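Local coordinates for protein formimidoylglutamase (Bacillus subtilis, PDB 3M1R) that catalyses the manganese-dependent hydrolysis of N-formimidoyl-L-glutamate to L-glutamate and formamide, a step of histidine degradation, at residues 110-113 against 114-118; 264-267 against 268-271. All coordinates share one frame; numbering follows the deposited sequence.

Contact 1: residues 110-113 against 114-118; sequences TMHA and LLSDH
T110 O accepts the N-H of L114, with O and N 2.8 Å apart, the first of five successive i to i+4 bonds in the last two turns of an alpha-helix, helix 100-117 of the arginase fold. The side chains of the two residues lie alongside each other and point the same way. The T110 methyl is set anti to the backbone N, which places CG2 3.6 Å from L114 CD2, while OG1 turns back to bond H106 O one turn earlier. This flank is covered by F9 and Y7 of a neighbouring subunit. M111, a selenomethionine, bonds through its O to L115 N, and M111 CG passes L115 CD2 at a loose 4.1 Å. Both side chains face the body of the domain, where W121 at the start of strand 121-127 and A139 of helix 133-141 receive them. H112 O is gripped twice by one residue: S116 N gives it the usual helical bond, and S116 OG adds a second of 2.9 Å from above the carbonyl plane. With CG anti to the backbone N (chi1 -179°), the imidazole lies beside its own carbonyl, and S116 OG sits over one ring face, toward the rim, 3.7 Å from H112 NE2. A113 O takes a bond from D117 N. H118 then leaves helical geometry, although its N still bonds L114 O. Around that last turn, D117 CG, beside its own backbone N, ends 3.3 Å from A113 O, beyond the oxygen.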
loop_
_atom_site.group_PDB
_atom_site.type_symbol
_atom_site.label_atom_id
_atom_site.label_comp_id
_atom_site.label_asym_id
_atom_site.label_seq_id
_atom_site.Cartn_x
_atom_site.Cartn_y
_atom_site.Cartn_z
ATOM N N THR D 110 12.597 -12.925 34.196
ATOM C CA THR D 110 12.346 -11.525 34.451
ATOM C C THR D 110 11.014 -11.416 35.152
ATOM O O THR D 110 10.886 -10.757 36.188
ATOM C CB THR D 110 12.321 -10.723 33.148
ATOM O OG1 THR D 110 13.611 -10.792 32.529
ATOM C CG2 THR D 110 11.966 -9.272 33.413
HETATM N N MSE D 111 10.033 -12.099 34.584
HETATM C CA MSE D 111 8.682 -12.124 35.102
HETATM C C MSE D 111 8.685 -12.645 36.545
HETATM O O MSE D 111 8.029 -12.089 37.427
HETATM C CB MSE D 111 7.839 -13.032 34.207
HETATM C CG MSE D 111 6.420 -12.568 33.968
HETATM SE SE MSE D 111 6.295 -10.989 32.843
HETATM C CE MSE D 111 4.483 -10.478 33.321
ATOM N N HIS D 112 9.435 -13.716 36.780
ATOM C CA HIS D 112 9.499 -14.297 38.106
ATOM C C HIS D 112 10.134 -13.326 39.096
ATOM O O HIS D 112 9.559 -13.042 40.140
ATOM C CB HIS D 112 10.267 -15.621 38.104
ATOM C CG HIS D 112 10.342 -16.272 39.454
ATOM N ND1 HIS D 112 9.413 -17.194 39.888
ATOM C CD2 HIS D 112 11.237 -16.137 40.461
ATOM C CE1 HIS D 112 9.734 -17.602 41.104
ATOM N NE2 HIS D 112 10.836 -16.975 41.476
ATOM N N ALA D 113 11.315 -12.817 38.766
ATOM C CA ALA D 113 11.986 -11.865 39.641
ATOM C C ALA D 113 11.073 -10.673 39.936
ATOM O O ALA D 113 10.914 -10.274 41.090
ATOM C CB ALA D 113 13.299 -11.398 39.022
ATOM N N LEU D 114 10.464 -10.128 38.885
ATOM C CA LEU D 114 9.594 -8.956 38.988
ATOM C C LEU D 114 8.391 -9.177 39.909
ATOM O O LEU D 114 8.126 -8.360 40.785
ATOM C CB LEU D 114 9.111 -8.539 37.600
ATOM C CG LEU D 114 9.570 -7.215 36.990
ATOM C CD1 LEU D 114 10.793 -6.653 37.672
ATOM C CD2 LEU D 114 9.799 -7.362 35.478
ATOM N N LEU D 115 7.661 -10.269 39.697
ATOM C CA LEU D 115 6.501 -10.597 40.523
ATOM C C LEU D 115 6.901 -10.752 41.990
ATOM O O LEU D 115 6.195 -10.300 42.892
ATOM C CB LEU D 115 5.847 -11.899 40.059
ATOM C CG LEU D 115 4.663 -11.939 39.080
ATOM C CD1 LEU D 115 4.149 -10.557 38.724
ATOM C CD2 LEU D 115 5.002 -12.747 37.831
ATOM N N SER D 116 8.035 -11.402 42.217
ATOM C CA SER D 116 8.487 -11.684 43.565
ATOM C C SER D 116 8.925 -10.396 44.243
ATOM O O SER D 116 8.495 -10.096 45.347
ATOM C CB SER D 116 9.632 -12.698 43.549
ATOM O OG SER D 116 9.244 -13.886 42.882
ATOM N N ASP D 117 9.769 -9.627 43.566
ATOM C CA ASP D 117 10.258 -8.381 44.139
ATOM C C ASP D 117 9.145 -7.372 44.409
ATOM O O ASP D 117 9.225 -6.617 45.372
ATOM C CB ASP D 117 11.337 -7.765 43.251
ATOM C CG ASP D 117 12.644 -8.527 43.321
ATOM O OD1 ASP D 117 12.763 -9.423 44.186
ATOM O OD2 ASP D 117 13.548 -8.233 42.509
ATOM N N HIS D 118 8.116 -7.365 43.567
ATOM C CA HIS D 118 7.010 -6.416 43.698
ATOM C C HIS D 118 5.672 -7.138 43.674
ATOM O O HIS D 118 4.990 -7.151 42.644
ATOM C CB HIS D 118 7.024 -5.406 42.558
ATOM C CG HIS D 118 8.332 -4.709 42.380
ATOM N ND1 HIS D 118 8.629 -3.516 43.006
ATOM C CD2 HIS D 118 9.417 -5.029 41.641
ATOM C CE1 HIS D 118 9.846 -3.136 42.663
ATOM N NE2 HIS D 118 10.346 -4.035 41.832
#

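Contact 2: residues 264-267 against 268-271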
loop_
_atom_site.group_PDB
_atom_site.type_symbol
_atom_site.label_atom_id
_atom_site.label_comp_id
_atom_site.label_asym_id
_atom_site.label_seq_id
_atom_site.Cartn_x
_atom_site.Cartn_y
_atom_site.Cartn_z
ATOM N N GLY D 264 -15.695 -14.446 13.901
ATOM C CA GLY D 264 -15.109 -14.185 15.205
ATOM C C GLY D 264 -15.821 -13.137 16.039
ATOM O O GLY D 264 -16.866 -12.612 15.660
ATOM N N LEU D 265 -15.245 -12.831 17.194
ATOM C CA LEU D 265 -15.796 -11.831 18.096
ATOM C C LEU D 265 -15.718 -10.421 17.490
ATOM O O LEU D 265 -14.864 -10.141 16.645
ATOM C CB LEU D 265 -15.018 -11.838 19.413
ATOM C CG LEU D 265 -15.214 -12.927 20.458
ATOM C CD1 LEU D 265 -14.433 -12.517 21.718
ATOM C CD2 LEU D 265 -16.702 -13.092 20.787
ATOM N N TYR D 266 -16.590 -9.524 17.930
ATOM C CA TYR D 266 -16.446 -8.125 17.538
ATOM C C TYR D 266 -15.804 -7.366 18.707
ATOM O O TYR D 266 -15.941 -7.784 19.834
ATOM C CB TYR D 266 -17.792 -7.564 17.057
ATOM C CG TYR D 266 -18.333 -8.371 15.868
ATOM C CD1 TYR D 266 -19.508 -9.116 15.966
ATOM C CD2 TYR D 266 -17.632 -8.424 14.662
ATOM C CE1 TYR D 266 -19.984 -9.865 14.885
ATOM C CE2 TYR D 266 -18.095 -9.168 13.579
ATOM C CZ TYR D 266 -19.270 -9.884 13.694
ATOM O OH TYR D 266 -19.718 -10.625 12.615
ATOM N N THR D 267 -15.042 -6.307 18.439
ATOM C CA THR D 267 -14.225 -5.704 19.492
ATOM C C THR D 267 -15.013 -5.212 20.727
ATOM O O THR D 267 -14.589 -5.416 21.850
ATOM C CB THR D 267 -13.327 -4.564 18.964
ATOM O OG1 THR D 267 -12.632 -5.004 17.797
ATOM C CG2 THR D 267 -12.295 -4.182 20.025
ATOM N N ASP D 268 -16.156 -4.575 20.519
ATOM C CA ASP D 268 -16.954 -4.076 21.633
ATOM C C ASP D 268 -17.420 -5.211 22.561
ATOM O O ASP D 268 -17.469 -5.049 23.782
ATOM C CB ASP D 268 -18.136 -3.260 21.114
ATOM C CG ASP D 268 -18.942 -4.004 20.081
ATOM O OD1 ASP D 268 -19.630 -4.976 20.453
ATOM O OD2 ASP D 268 -18.887 -3.615 18.893
ATOM N N GLU D 269 -17.754 -6.352 21.972
ATOM C CA GLU D 269 -18.021 -7.581 22.713
ATOM C C GLU D 269 -16.818 -7.992 23.570
ATOM O O GLU D 269 -16.966 -8.343 24.730
ATOM C CB GLU D 269 -18.257 -8.702 21.722
ATOM C CG GLU D 269 -19.563 -9.397 21.821
ATOM C CD GLU D 269 -19.657 -10.509 20.793
ATOM O OE1 GLU D 269 -19.072 -10.361 19.687
ATOM O OE2 GLU D 269 -20.292 -11.538 21.104
ATOM N N LEU D 270 -15.625 -7.970 22.982
ATOM C CA LEU D 270 -14.413 -8.319 23.720
ATOM C C LEU D 270 -14.157 -7.306 24.833
ATOM O O LEU D 270 -13.859 -7.684 25.975
ATOM C CB LEU D 270 -13.197 -8.404 22.778
ATOM C CG LEU D 270 -11.805 -8.755 23.337
ATOM C CD1 LEU D 270 -11.827 -10.080 24.101
ATOM C CD2 LEU D 270 -10.705 -8.779 22.216
ATOM N N LEU D 271 -14.269 -6.019 24.508
ATOM C CA LEU D 271 -13.935 -4.988 25.491
ATOM C C LEU D 271 -14.818 -5.162 26.733
ATOM O O LEU D 271 -14.338 -5.068 27.861
ATOM C CB LEU D 271 -14.077 -3.583 24.901
ATOM C CG LEU D 271 -13.172 -3.227 23.709
ATOM C CD1 LEU D 271 -13.512 -1.834 23.171
ATOM C CD2 LEU D 271 -11.715 -3.278 24.107
#
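E269 reaches back from the first turn of helix 267-278 so that its OE1 receives the amide N-H of Y266, the N-cap residue. This backbone-to-side-chain half of a capping box measures 3.2 Å from Y266 N to E269 OE1 and is almost straight at 175°. The glutamate chain, extended beyond CG, crosses L265 at about a right angle, with L265 CD2 3.8 Å from OE1 and nearly as close to OE2. The Y266 ring and the carboxylate are 29° apart in plane, CD1 of the ring lying 3.9 Å from E269 OE1. OE2 forms a salt bridge with R218 of helix 214-220. With an alanine here, the Y266 amide would probably lose its acceptor and R218 its carboxylate mate. T267 and L271 cross obliquely, CG2 to CG 3.9 Å, beside the 2.7 Å bond from L271 N to T267 O. L265 CD1 also meets L270 CD1; the L270 side chain is about 8 Å from that of D245 and the L265 side chain about 9 Å from that of D153, both calcium ligands here and probably manganese ligands in the enzyme. L271 packs on helix 300-318, T267 and L271 touch P262 of a neighbouring subunit, and L265 rests on M214 of helix 214-220.

In the fold
From the N terminus, the chain first completes helix 100-117, whose last two turns are contact 1, then enters strand 121-127 of the parallel sheet. Contact 2 comes much later, where the loop after strand 239-245 becomes helix 267-278, which leads on to strand 283-289. Both are local, neither closes a long loop, and they follow in series without nesting or crossing. One ends a helix and the other begins one, on opposite sides of the chain's centre, with centres 32 Å apart. Residues 110-118 pack the end of helix 100-117 on strand 121-127 and helix 133-141; residues 264-271 join helices 214-220 and 300-318, nearer the metal site. Each also meets other subunits, and not the same ones.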